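Local coordinates for protein succinylglutamate desuccinylase (Vibrio parahaemolyticus, PDB 2BCO) that probably hydrolyses N-succinylglutamate to succinate and glutamate with one zinc ion per subunit, the last step of arginine degradation by the AST pathway, at residues G64-P69 with L154-R159; W150-H155 with L216-G221; T165-P170 with A188-V193. All coordinates share one frame; numbering follows the deposited sequence.

Interaction 1 of 3, residues G64-P69 with L154-R159; sequences GDETAP and LHCAIR. With ZN (zinc ion), chain C.
Glu66 and His155 reach the same zinc ion from the two segments. Glu66 binds it with both carboxylate oxygens, OE1 at 2.3 Å and OE2 at 2.5 Å. His155 uses ND1, also 2.3 Å from the zinc. Its CG is anti to the carbonyl carbon (chi1 -62°), which swings the imidazole to the metal, while NE2 faces Asp153 OD1. His63 completes the protein ligands, and a water 2.6 Å from the metal adds an oxygen. The Glu66 chain is extended beyond CG (chi2 165°), which carries the carboxylate alongside the backbone of strand 149-157. There the N-H of Cys156 donates to Glu66 OE1 at 2.9 Å, from above the carboxylate plane. Glu66 CG lies against Cys156 CB.

Further along, Pro69 of helix 68-81 presents two ring atoms. Its CD touches Cys156 SG at 3.5 Å. Its CB meets Leu154 CB at 3.4 Å, and the two side chains run past one another, heading opposite ways. A water donates to both Glu66 O and Leu154 O and bridges the backbones.

Glu66 OE1 is gripped by metal and N-H together. The Cys156 N-H probably helps the zinc to fix the carboxylate's rotation, and the zinc probably polarises carboxylate and imidazole.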
loop_
_atom_site.group_PDB
_atom_site.type_symbol
_atom_site.label_atom_id
_atom_site.label_comp_id
_atom_site.label_asym_id
_atom_site.label_seq_id
_atom_site.Cartn_x
_atom_site.Cartn_y
_atom_site.Cartn_z
ATOM N N GLY A 64 9.579 6.585 -4.290
ATOM C CA GLY A 64 9.644 8.040 -4.340
ATOM C C GLY A 64 8.745 8.827 -5.268
ATOM O O GLY A 64 8.217 9.871 -4.872
ATOM N N ASP A 65 8.569 8.344 -6.497
ATOM C CA ASP A 65 7.737 9.047 -7.475
ATOM C C ASP A 65 6.213 8.896 -7.340
ATOM O O ASP A 65 5.473 9.420 -8.158
ATOM C CB ASP A 65 8.170 8.662 -8.901
ATOM C CG ASP A 65 8.202 7.160 -9.123
ATOM O OD1 ASP A 65 7.879 6.392 -8.189
ATOM O OD2 ASP A 65 8.558 6.735 -10.242
ATOM N N GLU A 66 5.734 8.206 -6.313
ATOM C CA GLU A 66 4.284 8.029 -6.145
ATOM C C GLU A 66 3.741 9.061 -5.159
ATOM O O GLU A 66 3.415 8.757 -4.013
ATOM C CB GLU A 66 4.017 6.585 -5.705
ATOM C CG GLU A 66 4.372 5.620 -6.837
ATOM C CD GLU A 66 4.488 4.186 -6.398
ATOM O OE1 GLU A 66 3.930 3.845 -5.337
ATOM O OE2 GLU A 66 5.131 3.399 -7.121
ATOM N N THR A 67 3.625 10.288 -5.656
ATOM C CA THR A 67 3.238 11.442 -4.864
ATOM C C THR A 67 1.802 11.699 -4.422
ATOM O O THR A 67 1.600 12.256 -3.346
ATOM C CB THR A 67 3.765 12.735 -5.551
ATOM O OG1 THR A 67 2.974 13.021 -6.716
ATOM C CG2 THR A 67 5.230 12.541 -5.994
ATOM N N ALA A 68 0.815 11.325 -5.235
ATOM C CA ALA A 68 -0.592 11.560 -4.889
ATOM C C ALA A 68 -0.954 11.236 -3.430
ATOM O O ALA A 68 -1.526 12.070 -2.729
ATOM C CB ALA A 68 -1.510 10.789 -5.847
ATOM N N PRO A 69 -0.625 10.027 -2.950
ATOM C CA PRO A 69 -0.969 9.717 -1.558
ATOM C C PRO A 69 -0.244 10.627 -0.566
ATOM O O PRO A 69 -0.771 10.935 0.509
ATOM C CB PRO A 69 -0.554 8.252 -1.410
ATOM C CG PRO A 69 -0.689 7.719 -2.807
ATOM C CD PRO A 69 -0.089 8.840 -3.632
ATOM N N LEU A 154 0.282 3.226 0.972
ATOM C CA LEU A 154 -0.205 3.906 -0.233
ATOM C C LEU A 154 0.774 4.081 -1.397
ATOM O O LEU A 154 1.808 4.747 -1.271
ATOM C CB LEU A 154 -0.775 5.261 0.176
ATOM C CG LEU A 154 -1.573 5.226 1.487
ATOM C CD1 LEU A 154 -2.169 6.616 1.769
ATOM C CD2 LEU A 154 -2.689 4.161 1.386
ATOM N N HIS A 155 0.410 3.502 -2.540
ATOM C CA HIS A 155 1.224 3.549 -3.745
ATOM C C HIS A 155 0.450 4.109 -4.946
ATOM O O HIS A 155 -0.704 4.533 -4.815
ATOM C CB HIS A 155 1.728 2.136 -4.067
ATOM C CG HIS A 155 2.609 1.555 -3.004
ATOM N ND1 HIS A 155 3.921 1.196 -3.239
ATOM C CD2 HIS A 155 2.379 1.295 -1.700
ATOM C CE1 HIS A 155 4.461 0.744 -2.124
ATOM N NE2 HIS A 155 3.548 0.793 -1.171
ATOM N N CYS A 156 1.121 4.136 -6.099
ATOM C CA CYS A 156 0.541 4.578 -7.368
ATOM C C CYS A 156 1.059 3.586 -8.402
ATOM O O CYS A 156 2.203 3.144 -8.315
ATOM C CB CYS A 156 1.017 5.981 -7.755
ATOM S SG CYS A 156 0.401 7.284 -6.721
ATOM N N ALA A 157 0.221 3.231 -9.371
ATOM C CA ALA A 157 0.623 2.293 -10.409
ATOM C C ALA A 157 1.562 2.963 -11.405
ATOM O O ALA A 157 1.535 4.183 -11.573
ATOM C CB ALA A 157 -0.603 1.750 -11.130
ATOM N N ILE A 158 2.392 2.159 -12.063
ATOM C CA ILE A 158 3.340 2.679 -13.046
ATOM C C ILE A 158 2.826 2.490 -14.467
ATOM O O ILE A 158 3.443 2.948 -15.418
ATOM C CB ILE A 158 4.704 1.975 -12.939
ATOM C CG1 ILE A 158 4.513 0.463 -13.091
ATOM C CG2 ILE A 158 5.372 2.338 -11.618
ATOM C CD1 ILE A 158 5.809 -0.319 -13.182
ATOM N N ARG A 159 1.699 1.801 -14.603
ATOM C CA ARG A 159 1.101 1.546 -15.907
ATOM C C ARG A 159 -0.407 1.709 -15.765
ATOM O O ARG A 159 -0.924 1.768 -14.647
ATOM C CB ARG A 159 1.444 0.128 -16.373
ATOM C CG ARG A 159 0.996 -0.953 -15.403
ATOM C CD ARG A 159 1.447 -2.348 -15.825
ATOM N NE ARG A 159 2.900 -2.518 -15.773
ATOM C CZ ARG A 159 3.731 -2.252 -16.777
ATOM N NH1 ARG A 159 3.270 -1.800 -17.936
ATOM N NH2 ARG A 159 5.034 -2.431 -16.617
HETATM ZN ZN ZN C . 4.507 1.629 -5.420
HETATM O O HOH W 1 2.980 7.136 -1.887
HETATM O O HOH W 2 4.982 4.172 -2.491
HETATM O O HOH W 3 3.644 0.333 -7.453
#

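Interaction 2 of 3, residues W150-H155 with L216-G221; sequences WHLDLH and LTMELG. With ZN (zinc ion), chain C.
The imidazole of His155 carries Thr217 CG2 over one face, 4.0 Å from the ring centroid, in a CH-pi contact. The methyl sits toward the rim, near CD2. Over the opposite face a water lies 3.2 Å above the plane, also toward the rim. Thr217 CG2 is anti to the backbone N while OG1 stands beside it (chi1 -66°), and this turns the methyl to the ring and the hydroxyl to another water. That water donates to Asp153 OD1 at 2.6 Å and also bonds Thr217 OG1. At the edge of the imidazole, in its plane, lies the backbone carbon of Asp153. The carboxylate of Asp153 receives the N-H of His155 NE2 on OD1, a bond too short in the model for its length to be trusted, and Ser59 holds OD2. Asp153 probably acts as a second-shell residue that orients the zinc ligand.

The two strands run parallel in the central sheet of the catalytic domain, whose family belongs with the zinc exopeptidases. Five backbone bonds join them, from Leu216 N to His151 O through to Leu220 N to His155 O. Asp153, His155, Thr217 and Glu219 share the metal-side face. Glu219, the predicted active-site residue, bends at chi2 (-65°), and its OE1 comes 4.0 Å from His155 CB.

Leu152, Leu154, Leu216 and selenomethionine Met218 share the other face. Met218 SE lies beside Leu154 CD2 at 4.0 Å and Leu152 CG at 4.1 Å, and Met218 runs next to each in the same direction. Leu216 packs on Leu181 and Leu185 of helix 179-188. Leu220 CD2 packs on Leu154 CB, and Phe237 of helix 235-245 touches Met218 and Leu220.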
loop_
_atom_site.group_PDB
_atom_site.type_symbol
_atom_site.label_atom_id
_atom_site.label_comp_id
_atom_site.label_asym_id
_atom_site.label_seq_id
_atom_site.Cartn_x
_atom_site.Cartn_y
_atom_site.Cartn_z
ATOM N N TRP A 150 -3.856 -1.914 11.994
ATOM C CA TRP A 150 -4.092 -1.626 10.581
ATOM C C TRP A 150 -2.830 -1.064 9.942
ATOM O O TRP A 150 -2.077 -0.330 10.572
ATOM C CB TRP A 150 -5.187 -0.568 10.394
ATOM C CG TRP A 150 -6.579 -0.991 10.747
ATOM C CD1 TRP A 150 -7.050 -1.321 11.981
ATOM C CD2 TRP A 150 -7.702 -1.050 9.854
ATOM N NE1 TRP A 150 -8.401 -1.561 11.919
ATOM C CE2 TRP A 150 -8.829 -1.390 10.636
ATOM C CE3 TRP A 150 -7.869 -0.804 8.487
ATOM C CZ2 TRP A 150 -10.107 -1.541 10.075
ATOM C CZ3 TRP A 150 -9.146 -0.949 7.931
ATOM C CH2 TRP A 150 -10.248 -1.296 8.730
ATOM N N HIS A 151 -2.608 -1.409 8.683
ATOM C CA HIS A 151 -1.475 -0.878 7.950
ATOM C C HIS A 151 -1.893 -0.674 6.509
ATOM O O HIS A 151 -2.123 -1.624 5.766
ATOM C CB HIS A 151 -0.257 -1.803 7.996
ATOM C CG HIS A 151 0.958 -1.208 7.346
ATOM N ND1 HIS A 151 2.186 -1.832 7.338
ATOM C CD2 HIS A 151 1.128 -0.036 6.687
ATOM C CE1 HIS A 151 3.061 -1.071 6.702
ATOM N NE2 HIS A 151 2.446 0.024 6.296
ATOM N N LEU A 152 -2.004 0.588 6.131
ATOM C CA LEU A 152 -2.378 0.959 4.782
ATOM C C LEU A 152 -1.158 1.596 4.121
ATOM O O LEU A 152 -0.766 2.714 4.461
ATOM C CB LEU A 152 -3.546 1.949 4.820
ATOM C CG LEU A 152 -4.976 1.443 5.052
ATOM C CD1 LEU A 152 -5.019 0.318 6.055
ATOM C CD2 LEU A 152 -5.820 2.595 5.541
ATOM N N ASP A 153 -0.546 0.860 3.199
ATOM C CA ASP A 153 0.628 1.338 2.468
ATOM C C ASP A 153 0.156 1.913 1.133
ATOM O O ASP A 153 -0.281 1.169 0.253
ATOM C CB ASP A 153 1.603 0.188 2.206
ATOM C CG ASP A 153 2.920 0.677 1.651
ATOM O OD1 ASP A 153 3.678 -0.120 1.062
ATOM O OD2 ASP A 153 3.199 1.878 1.817
ATOM N N LEU A 154 0.282 3.226 0.972
ATOM C CA LEU A 154 -0.205 3.906 -0.233
ATOM C C LEU A 154 0.774 4.081 -1.397
ATOM O O LEU A 154 1.808 4.747 -1.271
ATOM C CB LEU A 154 -0.775 5.261 0.176
ATOM C CG LEU A 154 -1.573 5.226 1.487
ATOM C CD1 LEU A 154 -2.169 6.616 1.769
ATOM C CD2 LEU A 154 -2.689 4.161 1.386
ATOM N N HIS A 155 0.410 3.502 -2.540
ATOM C CA HIS A 155 1.224 3.549 -3.745
ATOM C C HIS A 155 0.450 4.109 -4.946
ATOM O O HIS A 155 -0.704 4.533 -4.815
ATOM C CB HIS A 155 1.728 2.136 -4.067
ATOM C CG HIS A 155 2.609 1.555 -3.004
ATOM N ND1 HIS A 155 3.921 1.196 -3.239
ATOM C CD2 HIS A 155 2.379 1.295 -1.700
ATOM C CE1 HIS A 155 4.461 0.744 -2.124
ATOM N NE2 HIS A 155 3.548 0.793 -1.171
ATOM N N LEU A 216 -2.783 -3.660 3.622
ATOM C CA LEU A 216 -2.968 -3.618 2.187
ATOM C C LEU A 216 -1.918 -2.742 1.557
ATOM O O LEU A 216 -1.372 -1.836 2.186
ATOM C CB LEU A 216 -4.325 -3.012 1.815
ATOM C CG LEU A 216 -5.665 -3.566 2.290
ATOM C CD1 LEU A 216 -6.731 -2.488 2.070
ATOM C CD2 LEU A 216 -6.004 -4.845 1.529
ATOM N N THR A 217 -1.653 -3.018 0.294
ATOM C CA THR A 217 -0.771 -2.188 -0.498
ATOM C C THR A 217 -1.837 -1.627 -1.430
ATOM O O THR A 217 -2.509 -2.383 -2.129
ATOM C CB THR A 217 0.235 -3.013 -1.293
ATOM O OG1 THR A 217 1.115 -3.677 -0.380
ATOM C CG2 THR A 217 1.049 -2.104 -2.220
HETATM N N MSE A 218 -2.027 -0.317 -1.415
HETATM C CA MSE A 218 -3.051 0.288 -2.257
HETATM C C MSE A 218 -2.491 1.082 -3.442
HETATM O O MSE A 218 -1.677 1.988 -3.267
HETATM C CB MSE A 218 -3.956 1.176 -1.389
HETATM C CG MSE A 218 -4.608 0.420 -0.230
HETATM SE SE MSE A 218 -5.651 1.513 0.985
HETATM C CE MSE A 218 -7.351 1.373 0.076
ATOM N N GLU A 219 -2.927 0.724 -4.647
ATOM C CA GLU A 219 -2.500 1.405 -5.870
ATOM C C GLU A 219 -3.499 2.528 -6.175
ATOM O O GLU A 219 -4.573 2.289 -6.741
ATOM C CB GLU A 219 -2.470 0.424 -7.038
ATOM C CG GLU A 219 -1.664 -0.846 -6.800
ATOM C CD GLU A 219 -0.169 -0.598 -6.623
ATOM O OE1 GLU A 219 0.401 0.252 -7.339
ATOM O OE2 GLU A 219 0.442 -1.276 -5.778
ATOM N N LEU A 220 -3.132 3.747 -5.789
ATOM C CA LEU A 220 -3.966 4.932 -5.972
ATOM C C LEU A 220 -3.553 5.762 -7.181
ATOM O O LEU A 220 -2.665 6.616 -7.093
ATOM C CB LEU A 220 -3.893 5.816 -4.727
ATOM C CG LEU A 220 -4.652 5.415 -3.467
ATOM C CD1 LEU A 220 -4.784 3.916 -3.376
ATOM C CD2 LEU A 220 -3.943 5.987 -2.249
ATOM N N GLY A 221 -4.200 5.521 -8.307
ATOM C CA GLY A 221 -3.876 6.287 -9.487
ATOM C C GLY A 221 -2.522 5.948 -10.079
ATOM O O GLY A 221 -1.989 4.861 -9.868
HETATM ZN ZN ZN C . 4.507 1.629 -5.420
HETATM O O HOH W 4 3.718 -2.638 0.489
HETATM O O HOH W 3 3.644 0.333 -7.453
#

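Interaction 3 of 3, residues T165-P170 with A188-V193; sequences TFAVSP and AHIEAV
His189 meets Thr165 through a shared water. The water donates to His189 O at 3.0 Å and bonds Thr165 OG1. His189 has positive phi (71°) and closes helix 179-188 with a Schellman motif, after which the chain turns back toward strand 165-169.

Ile190 comes next and divides its two branches. CG2 presses on the backbone of Phe166, 3.4 Å from its CA, and also nears Ala167 CB. CD1 reaches Thr165 CB at 3.8 Å. Leu185 and Met218 also touch this side chain.

The backbone N-H of Glu191 donates to Thr165 OG1 at 3.2 Å, with an angle of 161° at the hydrogen. Thr165 OG1 lies in the position flanked by both backbone branches (chi1 59°), where it faces the incoming N-H. Glu191 CB lies against Thr165 O, and its extended side chain runs on past Thr165, where OE2 takes a weak bond from the water.

Strand 165-169, helix 179-188 and strand 192-195 form a beta-alpha-beta unit of the catalytic domain, and at Ala192 the second strand begins beside the first in parallel. Ala192 O accepts the N-H of Ala167 at 2.8 Å. The same oxygen lies 3.0 Å from Phe166 CA in a CA-H...O contact. Ala192 CB packs on Phe166 CB, while the Phe166 ring continues to Phe284, edge-to-face, and to Glu219.

Val193 pairs with Ala167. Its CA meets Ala167 O in a second CA-H...O contact, and its CG1 covers that carbonyl and extends to Ala167 CB. Leu185 packs on both residues.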
loop_
_atom_site.group_PDB
_atom_site.type_symbol
_atom_site.label_atom_id
_atom_site.label_comp_id
_atom_site.label_asym_id
_atom_site.label_seq_id
_atom_site.Cartn_x
_atom_site.Cartn_y
_atom_site.Cartn_z
ATOM N N THR A 165 -8.091 2.298 -9.381
ATOM C CA THR A 165 -7.647 1.998 -8.022
ATOM C C THR A 165 -7.849 0.507 -7.764
ATOM O O THR A 165 -8.795 -0.101 -8.272
ATOM C CB THR A 165 -8.453 2.752 -6.925
ATOM O OG1 THR A 165 -9.844 2.419 -7.032
ATOM C CG2 THR A 165 -8.264 4.252 -7.038
ATOM N N PHE A 166 -6.936 -0.077 -6.996
ATOM C CA PHE A 166 -7.028 -1.477 -6.612
ATOM C C PHE A 166 -6.070 -1.717 -5.462
ATOM O O PHE A 166 -5.214 -0.882 -5.186
ATOM C CB PHE A 166 -6.765 -2.422 -7.803
ATOM C CG PHE A 166 -5.327 -2.510 -8.250
ATOM C CD1 PHE A 166 -4.466 -3.452 -7.689
ATOM C CD2 PHE A 166 -4.858 -1.725 -9.302
ATOM C CE1 PHE A 166 -3.160 -3.619 -8.175
ATOM C CE2 PHE A 166 -3.550 -1.886 -9.795
ATOM C CZ PHE A 166 -2.704 -2.840 -9.228
ATOM N N ALA A 167 -6.225 -2.844 -4.775
ATOM C CA ALA A 167 -5.377 -3.142 -3.633
ATOM C C ALA A 167 -4.913 -4.583 -3.632
ATOM O O ALA A 167 -5.496 -5.445 -4.300
ATOM C CB ALA A 167 -6.132 -2.837 -2.336
ATOM N N VAL A 168 -3.863 -4.836 -2.866
ATOM C CA VAL A 168 -3.298 -6.165 -2.746
ATOM C C VAL A 168 -3.250 -6.567 -1.276
ATOM O O VAL A 168 -2.654 -5.868 -0.456
ATOM C CB VAL A 168 -1.873 -6.217 -3.334
ATOM C CG1 VAL A 168 -1.275 -7.590 -3.116
ATOM C CG2 VAL A 168 -1.913 -5.888 -4.814
ATOM N N SER A 169 -3.895 -7.685 -0.954
ATOM C CA SER A 169 -3.928 -8.198 0.412
ATOM C C SER A 169 -2.876 -9.305 0.559
ATOM O O SER A 169 -2.961 -10.338 -0.109
ATOM C CB SER A 169 -5.318 -8.758 0.734
ATOM O OG SER A 169 -5.344 -9.307 2.035
ATOM N N PRO A 170 -1.887 -9.105 1.450
ATOM C CA PRO A 170 -0.792 -10.049 1.714
ATOM C C PRO A 170 -1.245 -11.435 2.153
ATOM O O PRO A 170 -2.331 -11.600 2.708
ATOM C CB PRO A 170 0.017 -9.356 2.811
ATOM C CG PRO A 170 -0.305 -7.921 2.631
ATOM C CD PRO A 170 -1.792 -7.964 2.372
ATOM N N ALA A 188 -14.231 3.126 0.270
ATOM C CA ALA A 188 -13.216 3.927 -0.414
ATOM C C ALA A 188 -13.390 3.897 -1.915
ATOM O O ALA A 188 -12.761 4.672 -2.623
ATOM C CB ALA A 188 -11.816 3.436 -0.054
ATOM N N HIS A 189 -14.239 2.997 -2.396
ATOM C CA HIS A 189 -14.498 2.868 -3.824
ATOM C C HIS A 189 -13.318 2.280 -4.591
ATOM O O HIS A 189 -13.144 2.559 -5.779
ATOM C CB HIS A 189 -14.879 4.221 -4.427
ATOM C CG HIS A 189 -16.271 4.662 -4.100
ATOM N ND1 HIS A 189 -17.005 4.103 -3.073
ATOM C CD2 HIS A 189 -17.059 5.620 -4.642
ATOM C CE1 HIS A 189 -18.178 4.698 -2.997
ATOM N NE2 HIS A 189 -18.239 5.626 -3.938
ATOM N N ILE A 190 -12.513 1.466 -3.908
ATOM C CA ILE A 190 -11.374 0.813 -4.545
ATOM C C ILE A 190 -12.010 -0.239 -5.448
ATOM O O ILE A 190 -12.712 -1.138 -4.985
ATOM C CB ILE A 190 -10.457 0.151 -3.499
ATOM C CG1 ILE A 190 -9.964 1.221 -2.520
ATOM C CG2 ILE A 190 -9.265 -0.511 -4.181
ATOM C CD1 ILE A 190 -9.002 2.254 -3.163
ATOM N N GLU A 191 -11.779 -0.104 -6.744
ATOM C CA GLU A 191 -12.379 -0.985 -7.731
ATOM C C GLU A 191 -12.115 -2.475 -7.607
ATOM O O GLU A 191 -12.980 -3.279 -7.945
ATOM C CB GLU A 191 -11.997 -0.493 -9.122
ATOM C CG GLU A 191 -12.476 0.932 -9.372
ATOM C CD GLU A 191 -11.942 1.513 -10.661
ATOM O OE1 GLU A 191 -12.087 0.851 -11.710
ATOM O OE2 GLU A 191 -11.388 2.637 -10.629
ATOM N N ALA A 192 -10.936 -2.854 -7.125
ATOM C CA ALA A 192 -10.628 -4.267 -6.997
ATOM C C ALA A 192 -9.562 -4.559 -5.953
ATOM O O ALA A 192 -8.730 -3.700 -5.639
ATOM C CB ALA A 192 -10.188 -4.818 -8.342
ATOM N N VAL A 193 -9.612 -5.773 -5.404
ATOM C CA VAL A 193 -8.626 -6.212 -4.427
ATOM C C VAL A 193 -8.074 -7.565 -4.858
ATOM O O VAL A 193 -8.828 -8.488 -5.148
ATOM C CB VAL A 193 -9.214 -6.365 -3.012
ATOM C CG1 VAL A 193 -8.087 -6.629 -2.015
ATOM C CG2 VAL A 193 -9.972 -5.104 -2.628
HETATM O O HOH W 5 -11.780 4.396 -7.769
#

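Interactions 1 and 2 share Leu154 and His155 on strand 149-157, and both touch the zinc ion. Their centres are about 10 Å apart. Interaction 1 supplies Glu66, and interaction 2 brings the predicted active-site Glu219 to the same metal-bound water. Beyond the shared residues, Ala157 N probably bonds Gly221 O at 2.8 Å. Strand 214-220 then continues to interaction 3, whose centre is about 8 Å from that of interaction 2. Glu219 N probably bonds Phe166 O at 2.8 Å. Interaction 3 does not reach the zinc, which is about 9 Å from the Phe166 side chain. It still borders the site, because the side chains of Phe166 and Glu219 come within about 3 Å.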